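Local coordinates for GDP-L-fucose synthase (Campylobacter jejuni subsp. jejuni serotype O:2, PDB 7M13), which acts as a GDP-D-glycero-L-gluco-heptose synthase, an NADPH-binding oxidoreductase that takes part in making the capsular polysaccharides, at residues P186-K191 with V232-T237; H193-L198 with F225-K230. All coordinates share one frame; numbering follows the deposited sequence.

Contact 1 of 2, residues P186-K191 with V232-T237; sequences PALLRK and VEIWGT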
ATOM      1  N   PRO B 186     -17.696  16.147  17.595  1.00 25.21           N
ATOM      2  CA  PRO B 186     -18.491  15.530  18.658  1.00 24.25           C
ATOM      3  C   PRO B 186     -17.931  15.795  20.060  1.00 26.13           C
ATOM      4  O   PRO B 186     -18.736  16.057  20.940  1.00 27.84           O
ATOM      5  CB  PRO B 186     -18.474  14.031  18.309  1.00 23.16           C
ATOM      6  CG  PRO B 186     -18.346  14.047  16.790  1.00 25.23           C
ATOM      7  CD  PRO B 186     -17.380  15.184  16.521  1.00 24.25           C
ATOM      8  N   ALA B 187     -16.608  15.762  20.224  1.00 26.37           N
ATOM      9  CA  ALA B 187     -15.929  15.977  21.527  1.00 23.47           C
ATOM     10  C   ALA B 187     -16.058  17.442  21.940  1.00 29.06           C
ATOM     11  O   ALA B 187     -16.305  17.695  23.132  1.00 30.37           O
ATOM     12  CB  ALA B 187     -14.475  15.596  21.463  1.00 25.66           C
ATOM     13  N   LEU B 188     -15.887  18.370  20.996  1.00 27.59           N
ATOM     14  CA  LEU B 188     -16.063  19.817  21.260  1.00 27.11           C
ATOM     15  C   LEU B 188     -17.489  20.051  21.777  1.00 27.36           C
ATOM     16  O   LEU B 188     -17.639  20.740  22.806  1.00 28.57           O
ATOM     17  CB  LEU B 188     -15.778  20.598  19.971  1.00 28.89           C
ATOM     18  CG  LEU B 188     -15.628  22.109  20.136  1.00 31.67           C
ATOM     19  CD1 LEU B 188     -14.586  22.453  21.186  1.00 31.80           C
ATOM     20  CD2 LEU B 188     -15.259  22.735  18.803  1.00 30.78           C
ATOM     21  N   LEU B 189     -18.505  19.507  21.105  1.00 27.22           N
ATOM     22  CA  LEU B 189     -19.917  19.658  21.535  1.00 28.06           C
ATOM     23  C   LEU B 189     -20.007  19.160  22.979  1.00 32.66           C
ATOM     24  O   LEU B 189     -20.609  19.880  23.815  1.00 31.07           O
ATOM     25  CB  LEU B 189     -20.851  18.872  20.613  1.00 29.68           C
ATOM     26  CG  LEU B 189     -22.334  18.988  20.948  1.00 32.88           C
ATOM     27  CD1 LEU B 189     -22.791  20.440  20.902  1.00 33.60           C
ATOM     28  CD2 LEU B 189     -23.170  18.141  20.004  1.00 35.12           C
ATOM     29  N   ARG B 190     -19.391  18.010  23.280  1.00 30.14           N
ATOM     30  CA  ARG B 190     -19.503  17.397  24.630  1.00 33.62           C
ATOM     31  C   ARG B 190     -18.767  18.263  25.650  1.00 30.36           C
ATOM     32  O   ARG B 190     -19.279  18.382  26.776  1.00 32.42           O
ATOM     33  CB  ARG B 190     -18.969  15.966  24.686  1.00 33.61           C
ATOM     34  CG  ARG B 190     -19.386  15.241  25.962  1.00 35.39           C
ATOM     35  CD  ARG B 190     -19.173  13.744  25.906  1.00 42.18           C
ATOM     36  NE  ARG B 190     -19.409  13.106  27.195  1.00 41.24           N
ATOM     37  CZ  ARG B 190     -19.153  11.830  27.460  1.00 46.60           C
ATOM     38  NH1 ARG B 190     -19.402  11.343  28.663  1.00 48.76           N
ATOM     39  NH2 ARG B 190     -18.663  11.039  26.521  1.00 46.55           N
ATOM     40  N   LYS B 191     -17.626  18.841  25.282  1.00 29.68           N
ATOM     41  CA  LYS B 191     -16.825  19.701  26.197  1.00 30.65           C
ATOM     42  C   LYS B 191     -17.667  20.902  26.640  1.00 33.79           C
ATOM     43  O   LYS B 191     -17.678  21.218  27.853  1.00 31.44           O
ATOM     44  CB  LYS B 191     -15.544  20.194  25.516  1.00 33.20           C
ATOM     45  CG  LYS B 191     -14.391  19.196  25.482  1.00 40.65           C
ATOM     46  CD  LYS B 191     -13.058  19.812  25.059  1.00 45.87           C
ATOM     47  CE  LYS B 191     -12.656  21.016  25.889  1.00 45.80           C
ATOM     48  NZ  LYS B 191     -11.225  21.378  25.715  1.00 44.38           N
ATOM     49  N   VAL B 232     -14.217  26.945  28.872  1.00 38.54           N
ATOM     50  CA  VAL B 232     -13.626  25.849  28.058  1.00 36.99           C
ATOM     51  C   VAL B 232     -12.288  26.363  27.531  1.00 42.10           C
ATOM     52  O   VAL B 232     -12.281  27.388  26.798  1.00 37.46           O
ATOM     53  CB  VAL B 232     -14.570  25.399  26.928  1.00 39.78           C
ATOM     54  CG1 VAL B 232     -13.917  24.375  26.010  1.00 40.12           C
ATOM     55  CG2 VAL B 232     -15.878  24.859  27.490  1.00 37.51           C
ATOM     56  N   GLU B 233     -11.205  25.711  27.956  1.00 41.32           N
ATOM     57  CA  GLU B 233      -9.807  26.025  27.569  1.00 44.81           C
ATOM     58  C   GLU B 233      -9.375  25.038  26.483  1.00 40.09           C
ATOM     59  O   GLU B 233      -9.473  23.815  26.713  1.00 41.71           O
ATOM     60  CB  GLU B 233      -8.909  25.938  28.804  1.00 46.47           C
ATOM     61  CG  GLU B 233      -7.500  26.449  28.573  1.00 51.22           C
ATOM     62  CD  GLU B 233      -6.769  26.874  29.838  1.00 57.76           C
ATOM     63  OE1 GLU B 233      -7.312  26.649  30.943  1.00 66.45           O
ATOM     64  OE2 GLU B 233      -5.662  27.430  29.717  1.00 61.34           O
ATOM     65  N   ILE B 234      -8.931  25.545  25.334  1.00 39.23           N
ATOM     66  CA  ILE B 234      -8.449  24.697  24.209  1.00 38.78           C
ATOM     67  C   ILE B 234      -6.961  24.990  24.012  1.00 38.89           C
ATOM     68  O   ILE B 234      -6.588  26.174  23.996  1.00 37.72           O
ATOM     69  CB  ILE B 234      -9.292  24.939  22.943  1.00 39.73           C
ATOM     70  CG1 ILE B 234     -10.771  24.654  23.213  1.00 38.71           C
ATOM     71  CG2 ILE B 234      -8.767  24.121  21.771  1.00 41.43           C
ATOM     72  CD1 ILE B 234     -11.694  25.028  22.075  1.00 38.94           C
ATOM     73  N   TRP B 235      -6.148  23.939  23.902  1.00 44.31           N
ATOM     74  CA  TRP B 235      -4.712  24.056  23.543  1.00 46.97           C
ATOM     75  C   TRP B 235      -4.616  24.533  22.095  1.00 40.80           C
ATOM     76  O   TRP B 235      -5.370  24.040  21.242  1.00 43.07           O
ATOM     77  CB  TRP B 235      -3.958  22.745  23.801  1.00 58.48           C
ATOM     78  CG  TRP B 235      -3.572  22.570  25.239  1.00 67.12           C
ATOM     79  CD1 TRP B 235      -4.318  21.990  26.226  1.00 74.03           C
ATOM     80  CD2 TRP B 235      -2.348  23.003  25.865  1.00 78.85           C
ATOM     81  NE1 TRP B 235      -3.643  22.025  27.417  1.00 80.36           N
ATOM     82  CE2 TRP B 235      -2.432  22.641  27.229  1.00 79.69           C
ATOM     83  CE3 TRP B 235      -1.193  23.653  25.411  1.00 82.53           C
ATOM     84  CZ2 TRP B 235      -1.406  22.908  28.134  1.00 80.85           C
ATOM     85  CZ3 TRP B 235      -0.180  23.919  26.307  1.00 85.68           C
ATOM     86  CH2 TRP B 235      -0.287  23.550  27.651  1.00 83.48           C
ATOM     87  N   GLY B 236      -3.750  25.509  21.857  1.00 41.42           N
ATOM     88  CA  GLY B 236      -3.446  26.031  20.518  1.00 43.02           C
ATOM     89  C   GLY B 236      -3.660  27.526  20.456  1.00 41.79           C
ATOM     90  O   GLY B 236      -3.970  28.139  21.500  1.00 45.24           O
ATOM     91  N   THR B 237      -3.545  28.070  19.249  1.00 40.08           N
ATOM     92  CA  THR B 237      -3.579  29.515  18.936  1.00 41.72           C
ATOM     93  C   THR B 237      -5.030  29.945  18.654  1.00 39.21           C
ATOM     94  O   THR B 237      -5.331  31.139  18.804  1.00 41.76           O
ATOM     95  CB  THR B 237      -2.593  29.765  17.791  1.00 48.78           C
ATOM     96  OG1 THR B 237      -2.066  31.089  17.870  1.00 60.38           O
ATOM     97  CG2 THR B 237      -3.227  29.545  16.439  1.00 43.65           C
TER

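Contact 2 of 2, residues H193-L198 with F225-K230; sequences HLAKLL and FGISKK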
ATOM      1  N   HIS B 193     -21.005  21.171  26.540  1.00 32.49           N
ATOM      2  CA  HIS B 193     -22.202  20.665  27.263  1.00 31.76           C
ATOM      3  C   HIS B 193     -21.848  20.463  28.743  1.00 33.05           C
ATOM      4  O   HIS B 193     -22.600  20.959  29.610  1.00 33.06           O
ATOM      5  CB  HIS B 193     -22.745  19.393  26.606  1.00 32.97           C
ATOM      6  CG  HIS B 193     -23.921  18.828  27.319  1.00 31.27           C
ATOM      7  ND1 HIS B 193     -25.174  19.405  27.241  1.00 32.85           N
ATOM      8  CD2 HIS B 193     -24.038  17.758  28.135  1.00 31.73           C
ATOM      9  CE1 HIS B 193     -26.020  18.701  27.968  1.00 33.83           C
ATOM     10  NE2 HIS B 193     -25.345  17.686  28.525  1.00 34.01           N
ATOM     11  N   LEU B 194     -20.736  19.790  29.028  1.00 32.62           N
ATOM     12  CA  LEU B 194     -20.283  19.518  30.417  1.00 33.62           C
ATOM     13  C   LEU B 194     -19.892  20.831  31.107  1.00 31.48           C
ATOM     14  O   LEU B 194     -20.172  20.955  32.311  1.00 34.39           O
ATOM     15  CB  LEU B 194     -19.110  18.540  30.411  1.00 35.68           C
ATOM     16  CG  LEU B 194     -19.414  17.148  29.863  1.00 39.63           C
ATOM     17  CD1 LEU B 194     -18.235  16.227  30.102  1.00 41.46           C
ATOM     18  CD2 LEU B 194     -20.682  16.579  30.479  1.00 43.62           C
ATOM     19  N   ALA B 195     -19.282  21.778  30.385  1.00 31.81           N
ATOM     20  CA  ALA B 195     -18.974  23.132  30.897  1.00 30.35           C
ATOM     21  C   ALA B 195     -20.273  23.790  31.371  1.00 32.02           C
ATOM     22  O   ALA B 195     -20.263  24.435  32.441  1.00 29.24           O
ATOM     23  CB  ALA B 195     -18.300  23.972  29.839  1.00 31.71           C
ATOM     24  N   LYS B 196     -21.342  23.656  30.583  1.00 31.29           N
ATOM     25  CA  LYS B 196     -22.682  24.213  30.904  1.00 31.64           C
ATOM     26  C   LYS B 196     -23.221  23.501  32.145  1.00 34.45           C
ATOM     27  O   LYS B 196     -23.686  24.199  33.073  1.00 36.76           O
ATOM     28  CB  LYS B 196     -23.646  24.073  29.726  1.00 31.94           C
ATOM     29  CG  LYS B 196     -25.004  24.729  29.945  1.00 33.17           C
ATOM     30  CD  LYS B 196     -25.894  24.749  28.725  1.00 38.09           C
ATOM     31  CE  LYS B 196     -26.492  23.392  28.418  1.00 41.21           C
ATOM     32  NZ  LYS B 196     -27.532  23.485  27.368  1.00 44.53           N
ATOM     33  N   LEU B 197     -23.187  22.161  32.164  1.00 31.74           N
ATOM     34  CA  LEU B 197     -23.663  21.392  33.343  1.00 32.56           C
ATOM     35  C   LEU B 197     -22.929  21.898  34.590  1.00 28.72           C
ATOM     36  O   LEU B 197     -23.600  22.102  35.613  1.00 33.87           O
ATOM     37  CB  LEU B 197     -23.439  19.888  33.148  1.00 30.17           C
ATOM     38  CG  LEU B 197     -24.299  19.212  32.078  1.00 36.02           C
ATOM     39  CD1 LEU B 197     -24.115  17.704  32.128  1.00 36.69           C
ATOM     40  CD2 LEU B 197     -25.773  19.565  32.198  1.00 33.85           C
ATOM     41  N   LEU B 198     -21.616  22.113  34.516  1.00 28.48           N
ATOM     42  CA  LEU B 198     -20.825  22.625  35.667  1.00 28.60           C
ATOM     43  C   LEU B 198     -21.322  24.017  36.058  1.00 34.71           C
ATOM     44  O   LEU B 198     -21.457  24.262  37.275  1.00 31.25           O
ATOM     45  CB  LEU B 198     -19.329  22.666  35.342  1.00 30.40           C
ATOM     46  CG  LEU B 198     -18.569  21.339  35.407  1.00 31.50           C
ATOM     47  CD1 LEU B 198     -17.129  21.527  34.945  1.00 30.17           C
ATOM     48  CD2 LEU B 198     -18.583  20.765  36.817  1.00 33.42           C
ATOM     49  N   PHE B 225      -9.318  17.937  30.625  1.00 54.59           N
ATOM     50  CA  PHE B 225      -9.831  18.134  29.241  1.00 55.21           C
ATOM     51  C   PHE B 225     -10.149  19.620  29.015  1.00 50.84           C
ATOM     52  O   PHE B 225     -10.762  19.936  27.978  1.00 52.86           O
ATOM     53  CB  PHE B 225     -11.047  17.240  28.975  1.00 55.29           C
ATOM     54  CG  PHE B 225     -10.702  15.832  28.561  1.00 60.95           C
ATOM     55  CD1 PHE B 225     -10.048  15.589  27.362  1.00 65.23           C
ATOM     56  CD2 PHE B 225     -11.019  14.751  29.371  1.00 58.40           C
ATOM     57  CE1 PHE B 225      -9.715  14.296  26.981  1.00 66.29           C
ATOM     58  CE2 PHE B 225     -10.687  13.458  28.989  1.00 62.46           C
ATOM     59  CZ  PHE B 225     -10.034  13.232  27.797  1.00 62.95           C
ATOM     60  N   GLY B 226      -9.738  20.491  29.949  1.00 46.53           N
ATOM     61  CA  GLY B 226      -9.885  21.960  29.874  1.00 43.96           C
ATOM     62  C   GLY B 226     -11.325  22.405  30.097  1.00 47.32           C
ATOM     63  O   GLY B 226     -11.674  23.541  29.670  1.00 46.25           O
ATOM     64  N   ILE B 227     -12.134  21.549  30.732  1.00 38.23           N
ATOM     65  CA  ILE B 227     -13.576  21.787  31.037  1.00 34.39           C
ATOM     66  C   ILE B 227     -13.673  22.284  32.478  1.00 39.80           C
ATOM     67  O   ILE B 227     -13.168  21.566  33.371  1.00 37.13           O
ATOM     68  CB  ILE B 227     -14.422  20.519  30.821  1.00 33.64           C
ATOM     69  CG1 ILE B 227     -14.221  19.920  29.421  1.00 37.10           C
ATOM     70  CG2 ILE B 227     -15.893  20.794  31.104  1.00 33.47           C
ATOM     71  CD1 ILE B 227     -14.613  18.462  29.317  1.00 37.17           C
ATOM     72  N   SER B 228     -14.290  23.455  32.682  1.00 37.16           N
ATOM     73  CA  SER B 228     -14.565  24.062  34.013  1.00 40.76           C
ATOM     74  C   SER B 228     -15.878  24.853  33.969  1.00 41.30           C
ATOM     75  O   SER B 228     -16.439  25.020  32.858  1.00 40.55           O
ATOM     76  CB  SER B 228     -13.421  24.913  34.466  1.00 38.39           C
ATOM     77  OG  SER B 228     -13.488  26.195  33.874  1.00 41.80           O
ATOM     78  N   LYS B 229     -16.375  25.293  35.130  1.00 39.42           N
ATOM     79  CA  LYS B 229     -17.685  25.991  35.236  1.00 43.14           C
ATOM     80  C   LYS B 229     -17.544  27.398  34.644  1.00 36.74           C
ATOM     81  O   LYS B 229     -18.554  27.921  34.167  1.00 37.23           O
ATOM     82  CB  LYS B 229     -18.220  25.985  36.675  1.00 50.77           C
ATOM     83  CG  LYS B 229     -17.631  27.020  37.626  1.00 58.48           C
ATOM     84  CD  LYS B 229     -18.425  27.133  38.916  1.00 63.09           C
ATOM     85  CE  LYS B 229     -17.568  27.412  40.133  1.00 70.87           C
ATOM     86  NZ  LYS B 229     -18.359  27.337  41.385  1.00 73.93           N
ATOM     87  N   LYS B 230     -16.333  27.965  34.645  1.00 41.79           N
ATOM     88  CA  LYS B 230     -16.076  29.357  34.206  1.00 40.85           C
ATOM     89  C   LYS B 230     -15.620  29.399  32.734  1.00 39.90           C
ATOM     90  O   LYS B 230     -15.820  30.447  32.111  1.00 36.32           O
ATOM     91  CB  LYS B 230     -15.085  30.020  35.130  1.00 44.05           C
TER

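Contact 1 of 2, residues P186-K191 with V232-T237
K191 and V232 mark the nearest backbone approach, CA to CA 7.2 Å, where helical segment 186-191 runs roughly antiparallel to strand 232-235, at 148° with axes 10.5 Å apart. Helix and strand lie away from the Rossmann-type nucleotide-binding sheet, in a part consistent with the substrate-binding region of the epimerase/dehydratase family. K191 carries most of the contact. Its CB points at the strand, and the chain bends at its third torsion (chi3 54°). The bend lays CE beside the side chain of V232, with CE and CG1 of V232 3.6 Å apart. NZ, still near CG1 of V232, gives a hydrogen bond to E233 O, at 3.2 Å. NZ sits above the carbonyl plane, 39° out of it, so the bond misses the lone-pair directions. The stronger bond of NZ goes to the carbonyl of F225, in the loop before the strand. I234 lies farther along the strand. Its CG1 is 4.1 Å from K191 NZ, and its CD1 meets L188 CD1 at 4.0 Å. The side chains of L188 and I234 cross at about a right angle. L188 has CG anti to the backbone N, and one methyl branch reaches toward the strand. Both residues also touch helix 287-298, so the apolar side of the contact joins the helix, the strand and that second helix. K191 is predicted to bind substrate, and in this NADP-bound crystal its NZ engages two main-chain carbonyls. The lysine thus does both jobs: its aliphatic chain packs on V232, and its NZ links helix to strand backbone through uncharged oxygens.

Contact 2 of 2, residues H193-L198 with F225-K230
I227 packs against L194, A195 and L198 just after a Schellman motif ends helix 215-224. G226, with positive phi, is the C-prime residue of that motif, and I227 N reaches back to L222 O. The loop that follows runs along the later turns of helix 184-199, in the part of the chain that lies away from the bound NADP. The apolar contacts centre on one methyl of I227. CG2 lies 4.0 Å from L194 CB, 4.2 Å from A195 CB and 4.1 Å from L198 CD1. It also meets the helix backbone, 3.6 Å from A195 N. L222 touches L194, L198 and I227, so helix 215-224 borders the same apolar cluster. A second group of contacts sets side chains against the loop backbone. A195 CB lies 3.7 Å from S228 O. L198 CD1 approaches the main chain of S228, 3.7 Å from its C atom. No hydrogen bond crosses between the segments. S228 CB leaves the backbone away from the helix, and OG bonds to S231 O and, weakly, to K230 N. K229 keeps CB against the helix. With CG between the backbone N and the carbonyl carbon (chi1 80°), the rest of its chain leads away. Where the two backbones come nearest, K229 CB lies 3.7 Å from L198 CB.

Overall arrangement
From the N terminus, the chain first passes through the nucleotide-binding strands and helices, then enters helix 184-199. Contact 1 uses the early turns of this helix and contact 2 the later ones. Helices 203-210 and 215-224 follow, and the loop 225-230 returns to close contact 2. Strand 231-235 comes next and closes contact 1. Contact 2 is thus nested inside the loop closed by contact 1. Their centres are 10 Å apart, and they touch: V232 CG2 packs on A195 CB at 3.5 Å. Together they hold one helix to the returning loop and strand. Strand 231-235 pairs in parallel with strand 303-307, which extends this tie toward the C-terminal part.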